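Local atomic coordinates of topoisomerase I-like protein (Leishmania donovani, PDB entry 2B9S), a protein that probably forms the large subunit of a heterodimeric type IB topoisomerase, which relaxes supercoiled DNA by cutting and rejoining one strand. Residues Tyr36-Ile41 and Glu57-Thr61; Glu68-Tyr72 and Phe163-Gly167; Val157-Leu162 and Lys174-Val179. One frame throughout, in Å; residues are numbered along the deposited sequence.

Contact 1: Tyr36-Ile41 and Glu57-Thr61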
loop_
_atom_site.group_PDB
_atom_site.type_symbol
_atom_site.label_atom_id
_atom_site.label_comp_id
_atom_site.label_asym_id
_atom_site.label_seq_id
_atom_site.Cartn_x
_atom_site.Cartn_y
_atom_site.Cartn_z
ATOM N N TYR D 36 13.861 13.987 20.504
ATOM C CA TYR D 36 12.811 14.930 20.944
ATOM C C TYR D 36 13.380 16.170 21.665
ATOM O O TYR D 36 14.198 16.034 22.562
ATOM C CB TYR D 36 11.793 14.245 21.876
ATOM C CG TYR D 36 10.659 15.184 22.253
ATOM C CD1 TYR D 36 9.782 15.651 21.271
ATOM C CD2 TYR D 36 10.495 15.644 23.564
ATOM C CE1 TYR D 36 8.763 16.528 21.572
ATOM C CE2 TYR D 36 9.459 16.530 23.884
ATOM C CZ TYR D 36 8.603 16.964 22.868
ATOM O OH TYR D 36 7.570 17.827 23.112
ATOM N N GLU D 37 12.932 17.364 21.275
ATOM C CA GLU D 37 13.345 18.616 21.939
ATOM C C GLU D 37 12.194 19.212 22.750
ATOM O O GLU D 37 11.258 19.791 22.169
ATOM C CB GLU D 37 13.874 19.637 20.913
ATOM N N PRO D 38 12.228 19.043 24.088
ATOM C CA PRO D 38 11.084 19.510 24.884
ATOM C C PRO D 38 10.939 21.021 24.869
ATOM O O PRO D 38 11.934 21.741 24.762
ATOM C CB PRO D 38 11.398 19.010 26.303
ATOM C CG PRO D 38 12.496 18.029 26.143
ATOM C CD PRO D 38 13.260 18.418 24.934
ATOM N N HIS D 39 9.710 21.497 24.966
ATOM C CA HIS D 39 9.447 22.933 24.971
ATOM C C HIS D 39 9.135 23.430 26.386
ATOM O O HIS D 39 9.119 24.628 26.632
ATOM C CB HIS D 39 8.295 23.265 24.011
ATOM C CG HIS D 39 7.131 22.324 24.112
ATOM N ND1 HIS D 39 6.369 22.203 25.250
ATOM C CD2 HIS D 39 6.599 21.457 23.215
ATOM C CE1 HIS D 39 5.427 21.295 25.060
ATOM N NE2 HIS D 39 5.546 20.829 23.833
ATOM N N GLY D 40 8.863 22.498 27.300
ATOM C CA GLY D 40 8.501 22.835 28.679
ATOM C C GLY D 40 7.187 23.585 28.892
ATOM O O GLY D 40 6.966 24.149 29.966
ATOM N N ILE D 41 6.327 23.623 27.877
ATOM C CA ILE D 41 4.972 24.180 28.028
ATOM C C ILE D 41 4.068 23.209 28.814
ATOM O O ILE D 41 3.915 22.059 28.431
ATOM C CB ILE D 41 4.320 24.568 26.651
ATOM C CG1 ILE D 41 5.238 25.467 25.808
ATOM C CG2 ILE D 41 2.959 25.277 26.847
ATOM C CD1 ILE D 41 5.692 26.768 26.502
ATOM N N GLU D 57 5.483 14.725 27.632
ATOM C CA GLU D 57 5.238 15.948 26.910
ATOM C C GLU D 57 5.198 15.720 25.411
ATOM O O GLU D 57 4.422 16.365 24.690
ATOM C CB GLU D 57 6.319 16.982 27.253
ATOM C CG GLU D 57 6.146 18.260 26.468
ATOM C CD GLU D 57 7.369 19.152 26.475
ATOM O OE1 GLU D 57 7.645 19.812 27.504
ATOM O OE2 GLU D 57 8.030 19.220 25.425
ATOM N N GLU D 58 6.078 14.842 24.936
ATOM C CA GLU D 58 6.148 14.532 23.522
ATOM C C GLU D 58 4.833 13.914 23.043
ATOM O O GLU D 58 4.320 14.292 21.988
ATOM C CB GLU D 58 7.318 13.578 23.248
ATOM C CG GLU D 58 7.416 13.113 21.804
ATOM C CD GLU D 58 8.529 12.118 21.560
ATOM O OE1 GLU D 58 8.917 11.383 22.508
ATOM O OE2 GLU D 58 8.975 12.040 20.397
ATOM N N VAL D 59 4.308 12.966 23.822
ATOM C CA VAL D 59 3.068 12.268 23.497
ATOM C C VAL D 59 1.817 13.160 23.635
ATOM O O VAL D 59 0.929 13.124 22.777
ATOM C CB VAL D 59 2.967 10.917 24.254
ATOM C CG1 VAL D 59 1.644 10.187 23.960
ATOM C CG2 VAL D 59 4.141 10.028 23.855
ATOM N N ALA D 60 1.768 13.975 24.687
ATOM C CA ALA D 60 0.765 15.049 24.824
ATOM C C ALA D 60 0.737 15.989 23.619
ATOM O O ALA D 60 -0.323 16.372 23.148
ATOM C CB ALA D 60 1.009 15.856 26.133
ATOM N N THR D 61 1.919 16.362 23.125
ATOM C CA THR D 61 2.064 17.313 22.025
ATOM C C THR D 61 1.537 16.703 20.730
ATOM O O THR D 61 0.993 17.403 19.902
ATOM C CB THR D 61 3.577 17.792 21.861
ATOM O OG1 THR D 61 4.045 18.354 23.096
ATOM C CG2 THR D 61 3.757 18.839 20.743
HETATM O O HOH W 1 5.508 20.089 29.201
#
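The carboxylate of Glu57, on helix 54-64, is gripped by three donors from the loop 36-41. Two of them share OE2: the phenol OH of Tyr36 donates to Glu57 OE2 at 2.7 Å through the anti lone pair, while the backbone N of His39 reaches the same oxygen at 2.9 Å from the syn side. The second oxygen, OE1, takes the N-H of Gly40 at 3.0 Å, a more bent bond (132°), and a water that also donates to Ile41 O.

A second bond ties the histidine to the helix. His39 NE2 donates to Thr61 OG1 at 3.0 Å, close to the ring plane, and Thr61 OG1 in turn donates to Glu57 O, one helical turn back. On the other side of the imidazole, Ile41 N donates to ND1, so both ring nitrogens are engaged and the rotation of the ring is fixed.

Flat groups stack as well. The Glu57 carboxylate lies over one face of the His39 ring, the planes 4° apart, with OE2 above its centre. Tyr36, its CG anti to the backbone N (chi1 -176°), lays its ring flat along the Glu58 chain, which runs the opposite way, with Glu58 CB 3.5 Å from the Tyr36 ring centroid in a CH-pi contact; the Glu58 carboxylate goes on to a salt bridge with Arg178.

Glu57 is buried, and this ring of donors satisfies both of its oxygens. Such a setting would be expected to stabilise the carboxylate as an anion, the main polar anchor of the loop, with Thr61 and Glu58 adding to the hold.

Contact 2: Glu68-Tyr72 and Phe163-Gly167. With nucleotides of chain C; nucleotides of chain B.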
loop_
_atom_site.group_PDB
_atom_site.type_symbol
_atom_site.label_atom_id
_atom_site.label_comp_id
_atom_site.label_asym_id
_atom_site.label_seq_id
_atom_site.Cartn_x
_atom_site.Cartn_y
_atom_site.Cartn_z
ATOM N N GLU D 68 -7.417 20.314 15.006
ATOM C CA GLU D 68 -8.321 20.628 13.902
ATOM C C GLU D 68 -8.602 19.417 12.975
ATOM O O GLU D 68 -9.370 19.513 12.016
ATOM C CB GLU D 68 -7.796 21.865 13.121
ATOM N N HIS D 69 -8.002 18.272 13.299
ATOM C CA HIS D 69 -8.159 17.058 12.509
ATOM C C HIS D 69 -9.380 16.279 12.972
ATOM O O HIS D 69 -9.678 16.270 14.164
ATOM C CB HIS D 69 -6.923 16.164 12.619
ATOM C CG HIS D 69 -6.756 15.263 11.439
ATOM N ND1 HIS D 69 -7.503 14.119 11.268
ATOM C CD2 HIS D 69 -5.974 15.373 10.338
ATOM C CE1 HIS D 69 -7.190 13.563 10.111
ATOM N NE2 HIS D 69 -6.254 14.299 9.532
ATOM N N ASP D 70 -10.063 15.616 12.037
ATOM C CA ASP D 70 -11.224 14.740 12.342
ATOM C C ASP D 70 -10.929 13.649 13.369
ATOM O O ASP D 70 -11.792 13.303 14.160
ATOM C CB ASP D 70 -11.758 14.057 11.068
ATOM C CG ASP D 70 -12.460 15.036 10.101
ATOM O OD1 ASP D 70 -12.682 16.216 10.453
ATOM O OD2 ASP D 70 -12.788 14.610 8.969
ATOM N N TYR D 71 -9.719 13.093 13.331
ATOM C CA TYR D 71 -9.274 12.099 14.322
ATOM C C TYR D 71 -9.472 12.556 15.769
ATOM O O TYR D 71 -9.875 11.765 16.635
ATOM C CB TYR D 71 -7.782 11.794 14.131
ATOM C CG TYR D 71 -7.434 10.749 13.105
ATOM C CD1 TYR D 71 -8.000 9.469 13.151
ATOM C CD2 TYR D 71 -6.476 11.013 12.118
ATOM C CE1 TYR D 71 -7.641 8.469 12.213
ATOM C CE2 TYR D 71 -6.118 10.027 11.162
ATOM C CZ TYR D 71 -6.701 8.756 11.226
ATOM O OH TYR D 71 -6.347 7.785 10.298
ATOM N N TYR D 72 -9.157 13.823 16.022
ATOM C CA TYR D 72 -9.172 14.426 17.369
ATOM C C TYR D 72 -10.516 14.325 18.075
ATOM O O TYR D 72 -10.567 14.279 19.305
ATOM C CB TYR D 72 -8.791 15.900 17.251
ATOM C CG TYR D 72 -8.420 16.619 18.532
ATOM C CD1 TYR D 72 -9.365 17.397 19.237
ATOM C CD2 TYR D 72 -7.111 16.591 19.000
ATOM C CE1 TYR D 72 -9.007 18.092 20.398
ATOM C CE2 TYR D 72 -6.738 17.284 20.141
ATOM C CZ TYR D 72 -7.680 18.031 20.841
ATOM O OH TYR D 72 -7.259 18.706 21.974
ATOM N N PHE D 163 -1.053 6.490 15.875
ATOM C CA PHE D 163 -1.434 5.627 14.737
ATOM C C PHE D 163 -2.626 6.111 13.907
ATOM O O PHE D 163 -3.741 6.221 14.415
ATOM C CB PHE D 163 -1.713 4.201 15.226
ATOM C CG PHE D 163 -2.113 3.239 14.119
ATOM C CD1 PHE D 163 -3.362 2.615 14.126
ATOM C CD2 PHE D 163 -1.244 2.970 13.076
ATOM C CE1 PHE D 163 -3.717 1.737 13.123
ATOM C CE2 PHE D 163 -1.584 2.087 12.059
ATOM C CZ PHE D 163 -2.819 1.471 12.081
ATOM N N ARG D 164 -2.384 6.359 12.619
ATOM C CA ARG D 164 -3.427 6.845 11.717
ATOM C C ARG D 164 -4.064 5.732 10.902
ATOM O O ARG D 164 -3.781 5.548 9.713
ATOM C CB ARG D 164 -2.946 8.050 10.887
ATOM C CG ARG D 164 -2.847 9.293 11.785
ATOM C CD ARG D 164 -1.792 10.291 11.369
ATOM N NE ARG D 164 -2.356 11.332 10.532
ATOM C CZ ARG D 164 -2.442 12.621 10.837
ATOM N NH1 ARG D 164 -1.985 13.097 11.989
ATOM N NH2 ARG D 164 -2.985 13.446 9.954
ATOM N N GLY D 165 -4.942 4.989 11.572
ATOM C CA GLY D 165 -5.673 3.926 10.923
ATOM C C GLY D 165 -6.765 4.449 10.016
ATOM O O GLY D 165 -7.427 5.438 10.319
ATOM N N ARG D 166 -6.922 3.775 8.884
ATOM C CA ARG D 166 -7.952 4.067 7.901
ATOM C C ARG D 166 -9.296 3.498 8.326
ATOM O O ARG D 166 -9.370 2.424 8.919
ATOM C CB ARG D 166 -7.564 3.455 6.545
ATOM C CG ARG D 166 -6.219 3.891 5.964
ATOM C CD ARG D 166 -6.133 5.359 5.659
ATOM N NE ARG D 166 -4.839 5.674 5.029
ATOM C CZ ARG D 166 -4.607 5.731 3.713
ATOM N NH1 ARG D 166 -5.574 5.518 2.834
ATOM N NH2 ARG D 166 -3.382 5.990 3.278
ATOM N N GLY D 167 -10.364 4.190 7.971
ATOM C CA GLY D 167 -11.722 3.778 8.312
ATOM C C GLY D 167 -11.956 3.582 9.804
ATOM O O GLY D 167 -11.497 4.371 10.631
ATOM P P DA C 14 -4.241 0.753 8.146
ATOM O OP1 DA C 14 -5.598 1.251 8.432
ATOM O OP2 DA C 14 -3.611 -0.119 9.134
ATOM O "O5'" DA C 14 -4.168 0.087 6.709
ATOM C "C5'" DA C 14 -5.040 0.474 5.636
ATOM C "C4'" DA C 14 -4.931 -0.592 4.561
ATOM O "O4'" DA C 14 -3.554 -0.720 4.096
ATOM C "C3'" DA C 14 -5.280 -1.979 5.057
ATOM O "O3'" DA C 14 -6.015 -2.629 4.031
ATOM C "C2'" DA C 14 -3.912 -2.645 5.292
ATOM C "C1'" DA C 14 -3.107 -2.076 4.123
ATOM N N9 DA C 14 -1.633 -2.173 4.228
ATOM C C8 DA C 14 -0.826 -1.963 5.330
ATOM N N7 DA C 14 0.481 -2.113 5.104
ATOM C C5 DA C 14 0.527 -2.468 3.754
ATOM C C6 DA C 14 1.589 -2.764 2.859
ATOM N N6 DA C 14 2.890 -2.785 3.178
ATOM N N1 DA C 14 1.282 -3.072 1.583
ATOM C C2 DA C 14 -0.002 -3.053 1.193
ATOM N N3 DA C 14 -1.081 -2.779 1.945
ATOM C C4 DA C 14 -0.753 -2.494 3.215
ATOM P P DG B 2 -7.019 3.956 -3.772
ATOM O OP1 DG B 2 -8.449 3.775 -4.068
ATOM O OP2 DG B 2 -6.049 4.378 -4.826
ATOM O "O5'" DG B 2 -6.833 4.968 -2.537
ATOM C "C5'" DG B 2 -7.542 4.807 -1.356
ATOM C "C4'" DG B 2 -7.088 5.828 -0.336
ATOM O "O4'" DG B 2 -5.666 5.732 -0.123
ATOM C "C3'" DG B 2 -7.341 7.296 -0.672
ATOM O "O3'" DG B 2 -7.641 7.910 0.567
ATOM C "C2'" DG B 2 -5.991 7.795 -1.208
ATOM C "C1'" DG B 2 -5.035 6.983 -0.357
ATOM N N9 DG B 2 -3.767 6.736 -1.036
ATOM C C8 DG B 2 -3.599 6.352 -2.355
ATOM N N7 DG B 2 -2.347 6.197 -2.680
ATOM C C5 DG B 2 -1.664 6.489 -1.497
ATOM C C6 DG B 2 -0.288 6.507 -1.246
ATOM O O6 DG B 2 0.611 6.233 -2.041
ATOM N N1 DG B 2 0.016 6.855 0.068
ATOM C C2 DG B 2 -0.917 7.155 1.039
ATOM N N2 DG B 2 -0.431 7.469 2.238
ATOM N N3 DG B 2 -2.217 7.146 0.824
ATOM C C4 DG B 2 -2.514 6.806 -0.469
ATOM P P DA C 13 1.856 3.461 9.636
ATOM O OP1 DA C 13 1.955 4.626 10.532
ATOM O OP2 DA C 13 2.507 2.216 10.001
ATOM O "O5'" DA C 13 0.304 3.132 9.358
ATOM C "C5'" DA C 13 -0.582 4.101 8.792
ATOM C "C4'" DA C 13 -1.462 3.412 7.771
ATOM O "O4'" DA C 13 -0.769 3.232 6.512
ATOM C "C3'" DA C 13 -1.937 2.017 8.167
ATOM O "O3'" DA C 13 -3.312 2.040 7.926
ATOM C "C2'" DA C 13 -1.111 1.045 7.281
ATOM C "C1'" DA C 13 -0.918 1.899 6.032
ATOM N N9 DA C 13 0.288 1.578 5.267
ATOM C C8 DA C 13 1.566 1.610 5.774
ATOM N N7 DA C 13 2.477 1.270 4.906
ATOM C C5 DA C 13 1.750 1.038 3.736
ATOM C C6 DA C 13 2.152 0.637 2.434
ATOM N N6 DA C 13 3.428 0.456 2.089
ATOM N N1 DA C 13 1.200 0.453 1.500
ATOM C C2 DA C 13 -0.098 0.671 1.839
ATOM N N3 DA C 13 -0.594 1.039 3.028
ATOM C C4 DA C 13 0.388 1.207 3.945
#
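Tyr71 points its ring at the loop 163-167 and ends on the backbone: its OH donates to Gly165 O at 2.6 Å. The carbonyl oxygen lies at the ring edge, near the ring plane, whereas the hydroxyl stands above the carbonyl plane, 55° out of it. With CG anti to its own carbonyl carbon (chi1 -85°), the tyrosine directs its ring at the 163-167 backbone.

Arg164 runs obliquely past this ring. Its CG comes within 3.4 Å of Tyr71 CE2, and a bend at chi3 turns the guanidinium so that one face looks toward Tyr71 CD2, the two planes 69° apart. From the opposite direction comes His69, whose NE2 lies 3.4 Å from Arg164 NH2 without a hydrogen bond between them; NE2 is instead bonded to a DNA phosphate, while ND1 accepts the Tyr71 N-H in the ring plane, which fixes the imidazole's rotation.

Beyond the tyrosine, Arg166 N donates to OP1 of DA14 of chain C at 2.9 Å, and Arg166 NH1 to O4' of DG2 of chain B at 3.0 Å. By holding Gly165 O, Tyr71 probably acts from the second shell, steadying a loop that binds the backbone of one strand and a sugar of another, while His69 adds a phosphate contact beside it.

Contact 3: Val157-Leu162 and Lys174-Val179. With nucleotides of chain C.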
loop_
_atom_site.group_PDB
_atom_site.type_symbol
_atom_site.label_atom_id
_atom_site.label_comp_id
_atom_site.label_asym_id
_atom_site.label_seq_id
_atom_site.Cartn_x
_atom_site.Cartn_y
_atom_site.Cartn_z
ATOM N N VAL D 157 13.863 6.368 8.977
ATOM C CA VAL D 157 13.073 5.639 9.960
ATOM C C VAL D 157 11.839 6.457 10.364
ATOM O O VAL D 157 11.934 7.673 10.623
ATOM C CB VAL D 157 13.913 5.292 11.222
ATOM C CG1 VAL D 157 13.070 4.535 12.247
ATOM C CG2 VAL D 157 15.124 4.485 10.843
ATOM N N GLU D 158 10.689 5.777 10.399
ATOM C CA GLU D 158 9.404 6.399 10.732
ATOM C C GLU D 158 9.519 7.064 12.082
ATOM O O GLU D 158 9.939 6.399 13.054
ATOM C CB GLU D 158 8.284 5.354 10.780
ATOM C CG GLU D 158 7.980 4.753 9.441
ATOM C CD GLU D 158 6.852 3.733 9.492
ATOM O OE1 GLU D 158 6.028 3.771 10.435
ATOM O OE2 GLU D 158 6.800 2.883 8.582
ATOM N N PRO D 159 9.179 8.375 12.153
ATOM C CA PRO D 159 9.111 8.994 13.464
ATOM C C PRO D 159 7.902 8.499 14.285
ATOM O O PRO D 159 6.899 8.036 13.717
ATOM C CB PRO D 159 9.038 10.502 13.156
ATOM C CG PRO D 159 8.568 10.604 11.742
ATOM C CD PRO D 159 8.922 9.330 11.053
ATOM N N PRO D 160 8.010 8.572 15.618
ATOM C CA PRO D 160 6.899 8.194 16.488
ATOM C C PRO D 160 5.639 9.048 16.247
ATOM O O PRO D 160 5.721 10.201 15.802
ATOM C CB PRO D 160 7.444 8.412 17.907
ATOM C CG PRO D 160 8.749 9.199 17.752
ATOM C CD PRO D 160 9.223 8.985 16.354
ATOM N N GLY D 161 4.477 8.480 16.538
ATOM C CA GLY D 161 3.261 9.236 16.350
ATOM C C GLY D 161 2.056 8.451 16.772
ATOM O O GLY D 161 2.157 7.269 17.095
ATOM N N LEU D 162 0.921 9.134 16.792
ATOM C CA LEU D 162 -0.375 8.506 17.035
ATOM C C LEU D 162 -0.833 7.794 15.765
ATOM O O LEU D 162 -0.939 8.411 14.699
ATOM C CB LEU D 162 -1.390 9.573 17.485
ATOM C CG LEU D 162 -0.942 10.398 18.694
ATOM C CD1 LEU D 162 -2.067 11.403 19.169
ATOM C CD2 LEU D 162 -0.443 9.428 19.814
ATOM N N LYS D 174 -3.498 4.983 18.932
ATOM C CA LYS D 174 -2.458 4.289 19.673
ATOM C C LYS D 174 -1.047 4.802 19.323
ATOM O O LYS D 174 -0.764 5.164 18.161
ATOM C CB LYS D 174 -2.557 2.789 19.430
ATOM C CG LYS D 174 -1.580 1.927 20.257
ATOM C CD LYS D 174 -1.747 0.511 19.825
ATOM C CE LYS D 174 -1.425 -0.453 20.929
ATOM N NZ LYS D 174 -0.033 -0.886 20.884
ATOM N N LEU D 175 -0.173 4.857 20.332
ATOM C CA LEU D 175 1.196 5.317 20.111
ATOM C C LEU D 175 2.064 4.316 19.331
ATOM O O LEU D 175 2.223 3.148 19.726
ATOM C CB LEU D 175 1.884 5.747 21.423
ATOM C CG LEU D 175 3.336 6.276 21.418
ATOM C CD1 LEU D 175 3.497 7.544 20.627
ATOM C CD2 LEU D 175 3.885 6.469 22.852
ATOM N N LYS D 176 2.601 4.813 18.218
ATOM C CA LYS D 176 3.667 4.167 17.491
ATOM C C LYS D 176 4.971 4.721 18.083
ATOM O O LYS D 176 5.307 5.889 17.869
ATOM C CB LYS D 176 3.547 4.510 16.003
ATOM C CG LYS D 176 4.253 3.550 15.068
ATOM C CD LYS D 176 4.922 4.268 13.886
ATOM C CE LYS D 176 4.005 5.132 13.091
ATOM N NZ LYS D 176 4.528 5.449 11.732
ATOM N N VAL D 177 5.681 3.901 18.859
ATOM C CA VAL D 177 6.853 4.395 19.588
ATOM C C VAL D 177 8.093 4.604 18.707
ATOM O O VAL D 177 8.176 4.093 17.566
ATOM C CB VAL D 177 7.192 3.564 20.863
ATOM C CG1 VAL D 177 5.959 3.407 21.760
ATOM C CG2 VAL D 177 7.826 2.189 20.511
ATOM N N ARG D 178 9.027 5.395 19.238
ATOM C CA ARG D 178 10.325 5.657 18.607
ATOM C C ARG D 178 11.111 4.371 18.406
ATOM O O ARG D 178 11.303 3.607 19.342
ATOM C CB ARG D 178 11.160 6.643 19.448
ATOM C CG ARG D 178 12.377 7.204 18.694
ATOM C CD ARG D 178 13.054 8.334 19.455
ATOM N NE ARG D 178 12.237 9.551 19.538
ATOM C CZ ARG D 178 12.253 10.575 18.685
ATOM N NH1 ARG D 178 13.039 10.592 17.612
ATOM N NH2 ARG D 178 11.457 11.604 18.908
ATOM N N VAL D 179 11.535 4.148 17.168
ATOM C CA VAL D 179 12.419 3.044 16.808
ATOM C C VAL D 179 13.874 3.328 17.254
ATOM O O VAL D 179 14.470 4.343 16.877
ATOM C CB VAL D 179 12.364 2.776 15.284
ATOM C CG1 VAL D 179 13.161 1.513 14.912
ATOM C CG2 VAL D 179 10.912 2.668 14.817
ATOM P P DT C 12 6.374 8.150 7.883
ATOM O OP1 DT C 12 6.237 8.679 9.253
ATOM O OP2 DT C 12 7.677 7.606 7.426
ATOM O "O5'" DT C 12 5.256 7.028 7.704
ATOM C "C5'" DT C 12 3.874 7.238 8.098
ATOM C "C4'" DT C 12 3.048 6.078 7.590
ATOM O "O4'" DT C 12 3.064 6.109 6.148
ATOM C "C3'" DT C 12 3.503 4.654 7.954
ATOM O "O3'" DT C 12 2.330 3.831 8.177
ATOM C "C2'" DT C 12 4.206 4.137 6.698
ATOM C "C1'" DT C 12 3.246 4.789 5.717
ATOM N N1 DT C 12 3.602 4.614 4.303
ATOM C C2 DT C 12 2.577 4.560 3.387
ATOM O O2 DT C 12 1.407 4.706 3.688
ATOM N N3 DT C 12 3.006 4.321 2.104
ATOM C C4 DT C 12 4.309 4.129 1.686
ATOM O O4 DT C 12 4.591 3.915 0.518
ATOM C C5 DT C 12 5.319 4.187 2.699
ATOM C C7 DT C 12 6.777 4.123 2.352
ATOM C C6 DT C 12 4.923 4.409 3.937
ATOM P P DA C 13 1.856 3.461 9.636
ATOM O OP1 DA C 13 1.955 4.626 10.532
ATOM O OP2 DA C 13 2.507 2.216 10.001
ATOM O "O5'" DA C 13 0.304 3.132 9.358
ATOM C "C5'" DA C 13 -0.582 4.101 8.792
ATOM C "C4'" DA C 13 -1.462 3.412 7.771
ATOM O "O4'" DA C 13 -0.769 3.232 6.512
ATOM C "C3'" DA C 13 -1.937 2.017 8.167
ATOM O "O3'" DA C 13 -3.312 2.040 7.926
ATOM C "C2'" DA C 13 -1.111 1.045 7.281
ATOM C "C1'" DA C 13 -0.918 1.899 6.032
ATOM N N9 DA C 13 0.288 1.578 5.267
ATOM C C8 DA C 13 1.566 1.610 5.774
ATOM N N7 DA C 13 2.477 1.270 4.906
ATOM C C5 DA C 13 1.750 1.038 3.736
ATOM C C6 DA C 13 2.152 0.637 2.434
ATOM N N6 DA C 13 3.428 0.456 2.089
ATOM N N1 DA C 13 1.200 0.453 1.500
ATOM C C2 DA C 13 -0.098 0.671 1.839
ATOM N N3 DA C 13 -0.594 1.039 3.028
ATOM C C4 DA C 13 0.388 1.207 3.945
HETATM O O HOH W 2 7.882 4.546 14.684
HETATM O O HOH W 3 11.278 6.399 15.176
HETATM O O HOH W 4 5.516 8.035 11.602
#
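Gly161 and Lys176 form the hydrogen-bonded pair of a short antiparallel ladder, and here the two strands are tightly joined. Lys176 N donates to Gly161 O at 2.7 Å, nearly straight, and Gly161 N returns a bond to Lys176 O at 3.0 Å. The adjacent pair, Leu162 and Leu175, is non-hydrogen-bonded; their side chains share one face of the sheet and only graze each other, reaching instead the helices 54-64 and 75-89.

Just beyond the ladder, Pro160 packs its CG over one face of the Arg178 guanidinium, 3.6 Å above the plane. That arginine is held by its salt bridge to Glu58. At the far end Val157 CG1 meets Val179 CB at 3.6 Å, a small apolar contact beside Trp218.

Between these patches the strands part and water takes over. One water joins Glu158 O to Val177 O, and another links Glu158 O to Val179 N, standing in for direct backbone bonds where the ladder has ended.

The DNA side is dominated by charge. Lys176, bent at chi2 and chi3, brings NZ to Glu158 OE1 in a 2.6 Å salt bridge, on the anti side of the carboxylate. The same NZ donates to OP1 of DA13 of chain C at 3.0 Å and to a water that donates in turn to Pro159 O and to OP1 of DT12 of chain C. Glu158 OE2 pairs with Lys227, so the acid lies between two lysines and probably orients Lys176 toward the phosphate. Together the segments make a two-stranded antiparallel hairpin with a long connecting loop, part of the DNA-binding region of a eukaryotic topoisomerase I, with Lys176 set against a phosphate of the DNA backbone.

In the fold
All three contacts lie within the DNA-binding fragment of the family, contact 1 closing along the chain before the other two open. Contacts 2 and 3 interlock: segment 163-167 follows 157-162 directly and belongs to the loop between strands 161-162 and 175-176, and Phe163 N probably bonds to Lys174 O. Their centres are about 15 Å apart. Contact 1, about 14 Å from contact 3 between centres, joins it through the Glu58-Arg178 salt bridge and Val59 packing on Leu175, both from helix 54-64. Contacts 2 and 3 touch the DNA, whereas contact 1 stays about 12 Å from it at the nearest atoms, so helix 54-64 connects an outer loop to the DNA-binding hairpin.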